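Local coordinates for protein pyruvate kinase (Cryptosporidium parvum, PDB 4DRS) that probably catalyses the last step of glycolysis, the transfer of phosphate from phosphoenolpyruvate to ADP to give pyruvate and ATP, at residues Glu300-Pro303 and Glu304-Phe307; Lys404-Ala407 and Val408-Ile412; Gly435-Ala438 and Arg439-Lys443. One frame throughout, in Å; residues are numbered along the deposited sequence.

Interaction 1: Glu300-Pro303 and Glu304-Phe307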
ATOM      1  N   GLU A 300     -36.021   6.500 -17.159  1.00 72.02           N
ATOM      2  CA  GLU A 300     -35.265   6.332 -18.398  1.00 70.10           C
ATOM      3  C   GLU A 300     -34.254   5.194 -18.288  1.00 69.19           C
ATOM      4  O   GLU A 300     -33.805   4.646 -19.296  1.00 70.80           O
ATOM      5  CB  GLU A 300     -34.573   7.642 -18.780  1.00 68.64           C
ATOM      6  CG  GLU A 300     -35.516   8.839 -18.844  1.00 68.20           C
ATOM      7  CD  GLU A 300     -34.810  10.135 -19.196  1.00 67.51           C
ATOM      8  OE1 GLU A 300     -33.669  10.346 -18.734  1.00 65.38           O
ATOM      9  OE2 GLU A 300     -35.402  10.949 -19.933  1.00 67.81           O
ATOM     10  N   ILE A 301     -33.903   4.850 -17.052  1.00 67.24           N
ATOM     11  CA  ILE A 301     -32.990   3.746 -16.768  1.00 65.75           C
ATOM     12  C   ILE A 301     -33.634   2.819 -15.735  1.00 65.03           C
ATOM     13  O   ILE A 301     -34.599   3.214 -15.077  1.00 65.08           O
ATOM     14  CB  ILE A 301     -31.612   4.251 -16.271  1.00 65.63           C
ATOM     15  CG1 ILE A 301     -31.714   4.875 -14.871  1.00 64.96           C
ATOM     16  CG2 ILE A 301     -31.013   5.240 -17.264  1.00 65.10           C
ATOM     17  CD1 ILE A 301     -30.406   4.893 -14.108  1.00 63.84           C
ATOM     18  N   PRO A 302     -33.132   1.574 -15.608  1.00 64.78           N
ATOM     19  CA  PRO A 302     -33.606   0.720 -14.518  1.00 64.18           C
ATOM     20  C   PRO A 302     -33.302   1.338 -13.148  1.00 63.02           C
ATOM     21  O   PRO A 302     -32.201   1.850 -12.939  1.00 61.10           O
ATOM     22  CB  PRO A 302     -32.814  -0.575 -14.715  1.00 64.88           C
ATOM     23  CG  PRO A 302     -32.501  -0.601 -16.172  1.00 66.40           C
ATOM     24  CD  PRO A 302     -32.262   0.835 -16.544  1.00 65.92           C
ATOM     25  N   PRO A 303     -34.283   1.303 -12.226  1.00 63.86           N
ATOM     26  CA  PRO A 303     -34.186   1.924 -10.897  1.00 62.05           C
ATOM     27  C   PRO A 303     -33.056   1.368 -10.030  1.00 60.19           C
ATOM     28  O   PRO A 303     -32.536   2.082  -9.170  1.00 61.61           O
ATOM     29  CB  PRO A 303     -35.543   1.610 -10.259  1.00 63.71           C
ATOM     30  CG  PRO A 303     -36.454   1.362 -11.414  1.00 66.95           C
ATOM     31  CD  PRO A 303     -35.600   0.674 -12.433  1.00 65.94           C
ATOM     32  N   GLU A 304     -32.684   0.111 -10.255  1.00 58.54           N
ATOM     33  CA  GLU A 304     -31.560  -0.491  -9.543  1.00 56.64           C
ATOM     34  C   GLU A 304     -30.224   0.138  -9.940  1.00 53.70           C
ATOM     35  O   GLU A 304     -29.221  -0.068  -9.267  1.00 53.35           O
ATOM     36  CB  GLU A 304     -31.523  -2.019  -9.730  1.00 58.52           C
ATOM     37  CG  GLU A 304     -31.052  -2.507 -11.099  1.00 59.81           C
ATOM     38  CD  GLU A 304     -32.191  -2.924 -12.014  1.00 61.07           C
ATOM     39  OE1 GLU A 304     -33.315  -2.395 -11.861  1.00 61.91           O
ATOM     40  OE2 GLU A 304     -31.958  -3.788 -12.890  1.00 61.48           O
ATOM     41  N   LYS A 305     -30.220   0.908 -11.024  1.00 51.89           N
ATOM     42  CA  LYS A 305     -28.994   1.516 -11.532  1.00 50.13           C
ATOM     43  C   LYS A 305     -28.776   2.950 -11.052  1.00 47.79           C
ATOM     44  O   LYS A 305     -27.670   3.478 -11.168  1.00 47.05           O
ATOM     45  CB  LYS A 305     -28.946   1.451 -13.062  1.00 51.71           C
ATOM     46  CG  LYS A 305     -28.713   0.051 -13.611  1.00 54.25           C
ATOM     47  CD  LYS A 305     -28.674   0.042 -15.128  1.00 56.21           C
ATOM     48  CE  LYS A 305     -28.550  -1.372 -15.674  1.00 58.29           C
ATOM     49  NZ  LYS A 305     -27.174  -1.909 -15.499  1.00 59.52           N
ATOM     50  N   ILE A 306     -29.824   3.569 -10.508  1.00 45.84           N
ATOM     51  CA  ILE A 306     -29.755   4.965 -10.061  1.00 45.01           C
ATOM     52  C   ILE A 306     -28.640   5.212  -9.032  1.00 43.02           C
ATOM     53  O   ILE A 306     -27.878   6.177  -9.165  1.00 41.91           O
ATOM     54  CB  ILE A 306     -31.121   5.478  -9.538  1.00 46.41           C
ATOM     55  CG1 ILE A 306     -32.122   5.591 -10.695  1.00 46.79           C
ATOM     56  CG2 ILE A 306     -30.973   6.834  -8.854  1.00 44.26           C
ATOM     57  CD1 ILE A 306     -33.571   5.529 -10.264  1.00 48.42           C
ATOM     58  N   PHE A 307     -28.529   4.337  -8.032  1.00 41.15           N
ATOM     59  CA  PHE A 307     -27.503   4.501  -6.996  1.00 39.65           C
ATOM     60  C   PHE A 307     -26.076   4.415  -7.562  1.00 38.87           C
ATOM     61  O   PHE A 307     -25.163   5.055  -7.042  1.00 37.70           O
ATOM     62  CB  PHE A 307     -27.710   3.518  -5.833  1.00 39.57           C
ATOM     63  CG  PHE A 307     -27.080   2.176  -6.047  1.00 40.45           C
ATOM     64  CD1 PHE A 307     -27.805   1.133  -6.615  1.00 41.55           C
ATOM     65  CD2 PHE A 307     -25.754   1.949  -5.679  1.00 40.47           C
ATOM     66  CE1 PHE A 307     -27.222  -0.112  -6.813  1.00 42.45           C
ATOM     67  CE2 PHE A 307     -25.162   0.712  -5.881  1.00 41.06           C
ATOM     68  CZ  PHE A 307     -25.897  -0.320  -6.447  1.00 42.21           C
TER
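Pro-302 and Lys-305 lie side by side, and both side chains point the same way. The lysine methylenes pass over one face of the Pro-302 ring. Pro-302 CD is 3.9 Å from Lys-305 CD, and Pro-302 CG faces CD and CE of the same chain. Lys-305 is extended as far as CE and bends only at its last torsion (chi4 -75°). The aliphatic part thus covers the proline while the ammonium group is carried away from it. NZ makes a weak hydrogen bond to Gln-384 of a second subunit.

Glu-304 comes to Pro-302 from another direction. Its CG stands between the backbone N and the carbonyl carbon (chi1 74°), and the chain bends again at chi2 (-101°). The carboxylate comes to the CB corner of the Pro-302 ring, at its edge, with Glu-304 OE1 3.4 Å from Pro-302 CB. OE2 has a long, weak ion pair with Arg-380 of the second subunit.

Ile-301 packs against the start of the helix with CD1. Ile-301 CD1 reaches Lys-305 CB and, at 3.9 Å, Ile-306 CG1. The Ile-301 and Lys-305 side chains meet at a slant. CD1 of Ile-306 lies 3.7 Å from Pro-303 CA, so this isoleucine packs on the backbone of the second proline.

The bond from Lys-305 N to Pro-302 O, 2.9 Å, closes a type I beta-turn with Pro-303 and Glu-304 at its corners. The donor sits well above the carbonyl plane. A weak bond of 3.4 Å follows from Ile-306 N to Pro-303 O.

The turn joins helix 297-300 to helix 306-320 in the TIM-barrel domain, between barrel strands 289-293 and 324-327. It faces a second subunit, where Pro-303 packs on Arg-339 and Ile-306 on Arg-342 of that chain.

Interaction 2: Lys404-Ala407 and Val408-Ile412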
ATOM      1  N   LYS A 404      -0.129  15.611 -11.666  1.00 57.67           N
ATOM      2  CA  LYS A 404       0.912  16.573 -11.322  1.00 56.76           C
ATOM      3  C   LYS A 404       1.662  17.000 -12.585  1.00 56.26           C
ATOM      4  O   LYS A 404       1.753  16.221 -13.533  1.00 58.36           O
ATOM      5  CB  LYS A 404       1.879  15.969 -10.291  1.00 57.41           C
ATOM      6  CG  LYS A 404       1.204  15.301  -9.098  1.00 58.13           C
ATOM      7  CD  LYS A 404       0.609  16.310  -8.122  1.00 58.25           C
ATOM      8  CE  LYS A 404      -0.397  15.664  -7.178  1.00 58.06           C
ATOM      9  NZ  LYS A 404       0.179  14.534  -6.397  1.00 61.13           N
ATOM     10  N   PRO A 405       2.201  18.237 -12.611  1.00 54.62           N
ATOM     11  CA  PRO A 405       2.196  19.266 -11.559  1.00 52.56           C
ATOM     12  C   PRO A 405       0.868  20.007 -11.432  1.00 50.69           C
ATOM     13  O   PRO A 405       0.080  20.034 -12.377  1.00 51.47           O
ATOM     14  CB  PRO A 405       3.286  20.237 -12.020  1.00 53.37           C
ATOM     15  CG  PRO A 405       3.282  20.115 -13.510  1.00 54.05           C
ATOM     16  CD  PRO A 405       2.925  18.687 -13.816  1.00 54.03           C
ATOM     17  N   VAL A 406       0.634  20.595 -10.262  1.00 48.59           N
ATOM     18  CA  VAL A 406      -0.553  21.410 -10.013  1.00 47.15           C
ATOM     19  C   VAL A 406      -0.153  22.883  -9.972  1.00 47.48           C
ATOM     20  O   VAL A 406       1.037  23.204 -10.019  1.00 49.17           O
ATOM     21  CB  VAL A 406      -1.263  21.015  -8.695  1.00 46.63           C
ATOM     22  CG1 VAL A 406      -1.882  19.629  -8.807  1.00 46.32           C
ATOM     23  CG2 VAL A 406      -0.308  21.088  -7.504  1.00 46.34           C
ATOM     24  N   ALA A 407      -1.137  23.776  -9.894  1.00 46.38           N
ATOM     25  CA  ALA A 407      -0.859  25.198  -9.701  1.00 46.16           C
ATOM     26  C   ALA A 407      -0.430  25.450  -8.256  1.00 45.07           C
ATOM     27  O   ALA A 407      -0.704  24.633  -7.368  1.00 44.41           O
ATOM     28  CB  ALA A 407      -2.077  26.038 -10.059  1.00 46.43           C
ATOM     29  N   VAL A 408       0.243  26.579  -8.029  1.00 44.02           N
ATOM     30  CA  VAL A 408       0.740  26.947  -6.700  1.00 43.05           C
ATOM     31  C   VAL A 408      -0.347  26.883  -5.618  1.00 42.85           C
ATOM     32  O   VAL A 408      -0.147  26.218  -4.598  1.00 43.48           O
ATOM     33  CB  VAL A 408       1.461  28.325  -6.708  1.00 43.24           C
ATOM     34  CG1 VAL A 408       1.606  28.890  -5.299  1.00 42.87           C
ATOM     35  CG2 VAL A 408       2.822  28.206  -7.373  1.00 43.13           C
ATOM     36  N   PRO A 409      -1.502  27.556  -5.836  1.00 42.69           N
ATOM     37  CA  PRO A 409      -2.561  27.520  -4.817  1.00 41.28           C
ATOM     38  C   PRO A 409      -2.970  26.108  -4.389  1.00 40.67           C
ATOM     39  O   PRO A 409      -3.196  25.871  -3.198  1.00 39.88           O
ATOM     40  CB  PRO A 409      -3.727  28.244  -5.501  1.00 41.31           C
ATOM     41  CG  PRO A 409      -3.060  29.204  -6.434  1.00 41.80           C
ATOM     42  CD  PRO A 409      -1.859  28.461  -6.953  1.00 42.46           C
ATOM     43  N   GLU A 410      -3.058  25.178  -5.337  1.00 40.61           N
ATOM     44  CA  GLU A 410      -3.450  23.813  -4.997  1.00 40.12           C
ATOM     45  C   GLU A 410      -2.359  23.083  -4.209  1.00 40.23           C
ATOM     46  O   GLU A 410      -2.661  22.295  -3.309  1.00 40.42           O
ATOM     47  CB  GLU A 410      -3.862  23.015  -6.239  1.00 40.14           C
ATOM     48  CG  GLU A 410      -4.465  21.653  -5.898  1.00 40.19           C
ATOM     49  CD  GLU A 410      -5.179  20.984  -7.058  1.00 40.71           C
ATOM     50  OE1 GLU A 410      -5.222  21.564  -8.167  1.00 42.41           O
ATOM     51  OE2 GLU A 410      -5.705  19.870  -6.855  1.00 39.81           O
ATOM     52  N   ALA A 411      -1.099  23.346  -4.550  1.00 40.39           N
ATOM     53  CA  ALA A 411       0.023  22.767  -3.818  1.00 40.08           C
ATOM     54  C   ALA A 411       0.045  23.257  -2.367  1.00 40.24           C
ATOM     55  O   ALA A 411       0.248  22.465  -1.451  1.00 40.31           O
ATOM     56  CB  ALA A 411       1.332  23.081  -4.512  1.00 40.24           C
ATOM     57  N   ILE A 412      -0.173  24.557  -2.166  1.00 40.76           N
ATOM     58  CA  ILE A 412      -0.261  25.131  -0.819  1.00 41.62           C
ATOM     59  C   ILE A 412      -1.392  24.466  -0.033  1.00 41.61           C
ATOM     60  O   ILE A 412      -1.225  24.142   1.149  1.00 42.64           O
ATOM     61  CB  ILE A 412      -0.459  26.667  -0.849  1.00 42.45           C
ATOM     62  CG1 ILE A 412       0.709  27.370  -1.566  1.00 43.98           C
ATOM     63  CG2 ILE A 412      -0.637  27.229   0.557  1.00 42.71           C
ATOM     64  CD1 ILE A 412       2.038  27.353  -0.832  1.00 44.55           C
TER
HETATM   65  O   HOH W   1      -3.751  23.181 -10.085  1.00 46.07           O
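Val-406 meets Glu-410 and Ala-411 with different branches of its side chain. Val-406 CG1 stands beside its own backbone N (chi1 -68°) and lies 3.9 Å from Glu-410 OE1. Val-406 CG2 is turned to Ala-411, 4.0 Å from Ala-411 CB. This apolar pair, N' with N4, is in the position of a hydrophobic staple. The glutamate crosses the valine at about a right angle. Its CG is anti to the backbone N (chi1 -172°) and the chain stays extended.

Ala-407 is the N-cap of helix 408-422. Its carbonyl O accepts a bond from Ala-411 N, 3.1 Å long and nearly straight, and a weak one from Glu-410 N. Ala-407 CB rests 3.9 Å from Pro-409 CD.

A water accepts from Ala-407 N at 2.7 Å and donates to Glu-410 OE1 at 2.9 Å. It carries the N3 carboxylate to the N-cap N-H, where a capping box would bond directly. OE2 is held by Tyr-444 OH and Lys-443. The Val-406 backbone is hydrogen-bonded to a third subunit, whose Val-423 packs on Ala-411. The carboxylate is gripped at both oxygens, and its negative charge near the helix N-terminus would probably be favourable to the helix dipole.

Interaction 3: Gly435-Ala438 and Arg439-Lys443. With SO4 (sulfate ion), chain C.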
ATOM      1  N   GLY A 435     -12.213  32.906  -2.211  1.00 48.36           N
ATOM      2  CA  GLY A 435     -12.665  31.613  -1.697  1.00 45.41           C
ATOM      3  C   GLY A 435     -11.996  30.418  -2.356  1.00 43.82           C
ATOM      4  O   GLY A 435     -12.220  29.273  -1.951  1.00 42.41           O
ATOM      5  N   ASN A 436     -11.167  30.676  -3.364  1.00 43.45           N
ATOM      6  CA  ASN A 436     -10.551  29.600  -4.141  1.00 44.34           C
ATOM      7  C   ASN A 436      -9.659  28.670  -3.310  1.00 42.64           C
ATOM      8  O   ASN A 436      -9.759  27.446  -3.421  1.00 41.36           O
ATOM      9  CB  ASN A 436      -9.800  30.158  -5.356  1.00 47.05           C
ATOM     10  CG  ASN A 436     -10.737  30.753  -6.405  1.00 50.67           C
ATOM     11  OD1 ASN A 436     -11.943  30.471  -6.433  1.00 52.22           O
ATOM     12  ND2 ASN A 436     -10.179  31.586  -7.280  1.00 51.44           N
ATOM     13  N   THR A 437      -8.804  29.251  -2.474  1.00 41.06           N
ATOM     14  CA  THR A 437      -7.965  28.463  -1.578  1.00 40.43           C
ATOM     15  C   THR A 437      -8.815  27.636  -0.604  1.00 38.88           C
ATOM     16  O   THR A 437      -8.477  26.489  -0.307  1.00 38.80           O
ATOM     17  CB  THR A 437      -6.951  29.344  -0.816  1.00 41.26           C
ATOM     18  OG1 THR A 437      -6.113  30.023  -1.759  1.00 43.43           O
ATOM     19  CG2 THR A 437      -6.076  28.507   0.081  1.00 40.92           C
ATOM     20  N   ALA A 438      -9.920  28.207  -0.129  1.00 37.28           N
ATOM     21  CA  ALA A 438     -10.830  27.488   0.762  1.00 35.69           C
ATOM     22  C   ALA A 438     -11.485  26.293   0.055  1.00 34.44           C
ATOM     23  O   ALA A 438     -11.641  25.231   0.645  1.00 34.24           O
ATOM     24  CB  ALA A 438     -11.876  28.431   1.345  1.00 35.99           C
ATOM     25  N   ARG A 439     -11.844  26.468  -1.211  1.00 34.47           N
ATOM     26  CA  ARG A 439     -12.373  25.376  -2.035  1.00 34.88           C
ATOM     27  C   ARG A 439     -11.332  24.279  -2.289  1.00 34.68           C
ATOM     28  O   ARG A 439     -11.657  23.090  -2.274  1.00 34.78           O
ATOM     29  CB  ARG A 439     -12.922  25.918  -3.361  1.00 35.39           C
ATOM     30  CG  ARG A 439     -14.353  26.434  -3.260  1.00 36.78           C
ATOM     31  CD  ARG A 439     -14.912  26.931  -4.594  1.00 37.10           C
ATOM     32  NE  ARG A 439     -14.349  28.227  -4.962  1.00 37.58           N
ATOM     33  CZ  ARG A 439     -14.809  29.406  -4.541  1.00 37.79           C
ATOM     34  NH1 ARG A 439     -15.863  29.476  -3.731  1.00 37.33           N
ATOM     35  NH2 ARG A 439     -14.209  30.522  -4.934  1.00 37.03           N
ATOM     36  N   LEU A 440     -10.084  24.688  -2.512  1.00 34.52           N
ATOM     37  CA  LEU A 440      -8.985  23.751  -2.737  1.00 34.10           C
ATOM     38  C   LEU A 440      -8.637  22.942  -1.484  1.00 33.11           C
ATOM     39  O   LEU A 440      -8.355  21.752  -1.578  1.00 32.84           O
ATOM     40  CB  LEU A 440      -7.751  24.478  -3.275  1.00 34.37           C
ATOM     41  CG  LEU A 440      -7.842  24.983  -4.720  1.00 35.67           C
ATOM     42  CD1 LEU A 440      -6.724  25.978  -5.010  1.00 35.29           C
ATOM     43  CD2 LEU A 440      -7.826  23.830  -5.723  1.00 35.77           C
ATOM     44  N   ILE A 441      -8.656  23.586  -0.318  1.00 32.49           N
ATOM     45  CA  ILE A 441      -8.427  22.871   0.939  1.00 32.51           C
ATOM     46  C   ILE A 441      -9.551  21.855   1.150  1.00 33.46           C
ATOM     47  O   ILE A 441      -9.288  20.706   1.511  1.00 33.84           O
ATOM     48  CB  ILE A 441      -8.294  23.819   2.156  1.00 32.11           C
ATOM     49  CG1 ILE A 441      -7.113  24.780   1.966  1.00 31.76           C
ATOM     50  CG2 ILE A 441      -8.107  23.026   3.448  1.00 31.59           C
ATOM     51  CD1 ILE A 441      -7.081  25.931   2.952  1.00 31.79           C
ATOM     52  N   SER A 442     -10.791  22.279   0.885  1.00 33.88           N
ATOM     53  CA  SER A 442     -11.978  21.421   1.005  1.00 34.13           C
ATOM     54  C   SER A 442     -11.894  20.172   0.126  1.00 34.81           C
ATOM     55  O   SER A 442     -12.301  19.085   0.534  1.00 35.14           O
ATOM     56  CB  SER A 442     -13.242  22.214   0.663  1.00 34.44           C
ATOM     57  OG  SER A 442     -14.405  21.431   0.881  1.00 35.02           O
ATOM     58  N   LYS A 443     -11.360  20.345  -1.081  1.00 35.55           N
ATOM     59  CA  LYS A 443     -11.116  19.254  -2.024  1.00 35.82           C
ATOM     60  C   LYS A 443     -10.264  18.123  -1.422  1.00 36.71           C
ATOM     61  O   LYS A 443     -10.443  16.953  -1.769  1.00 37.23           O
ATOM     62  CB  LYS A 443     -10.443  19.817  -3.277  1.00 35.78           C
ATOM     63  CG  LYS A 443     -10.090  18.799  -4.349  1.00 37.83           C
ATOM     64  CD  LYS A 443      -9.339  19.455  -5.499  1.00 38.11           C
ATOM     65  CE  LYS A 443      -8.928  18.431  -6.542  1.00 39.53           C
ATOM     66  NZ  LYS A 443      -8.239  19.081  -7.693  1.00 41.14           N
TER
HETATM   67  S   SO4 C 601      -7.427  33.170  -2.835  1.00 55.30           S
HETATM   68  O1  SO4 C 601      -6.444  33.873  -1.986  1.00 56.65           O
HETATM   69  O2  SO4 C 601      -7.820  31.922  -2.155  1.00 54.00           O
HETATM   70  O3  SO4 C 601      -8.626  34.014  -3.032  1.00 57.00           O
HETATM   71  O4  SO4 C 601      -6.847  32.878  -4.162  1.00 54.25           O
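Each carbonyl from Gly-435 to Ala-438 accepts the N-H four residues on, as in an alpha-helix. Gly-435, the N-cap, has a positive phi (90°) at which a CB would collide with the carbonyl O of the residue before.

Arg-439 folds back over this start. Its chain bends at chi3 (-75°), which lays the guanidinium with one face on the Gly-435 carbonyl, whose O lies over its centre. Asn-436 OD1 takes up the edge, in the guanidinium plane. The bond from Arg-439 NH2 to Asn-436 OD1 is 2.7 Å and almost straight, with the amide turned 71° from the guanidinium. NH2 is also bonded to Thr-434 O, so it links the helix to the loop before it.

The helix is the crossover of a beta-alpha-beta unit, between strands 427-431 and 449-454 of the alpha/beta domain. Ile-441 faces this sheet, touching Ile-428 and Ile-450. Ile-441 CD1 is 4.0 Å from Thr-437 CG2, and Ile-441 CG1 3.2 Å from Thr-437 O. Leu-440 lies against helix 408-422, on Ala-413.

At the N-terminal end a sulfate, probably from the crystallisation liquor, is bound. Its O2 accepts from Thr-437 N (2.9 Å) and from Thr-437 OG1 (2.6 Å). Thr-432, Glu-433 and Thr-434 add further bonds. The helix dipole would probably also attract the anion. It probably marks a phosphate site like that for fructose 1,6-bisphosphate in related pyruvate kinases.

In the fold
All three contacts are local and lie at or next to a helix N-terminus. Interaction 1 belongs to the barrel domain, and its centre is 33 Å or more from those of the other two. It is partly buried and pairs proline rings and aliphatic chains at a subunit interface. Interaction 2 is the loop and first turn of helix 408-422, interaction 3 the neighbouring helix 436-443. They touch through a salt bridge, Glu-410 OE2 to Lys-443 NZ at 2.8 Å, and Leu-440 packs on Pro-409. Interaction 2 is a surface contact with a water bridge, and a third subunit is bonded to its backbone and packs on it. Interaction 3 is partly buried against the sheet, and no other chain touches it.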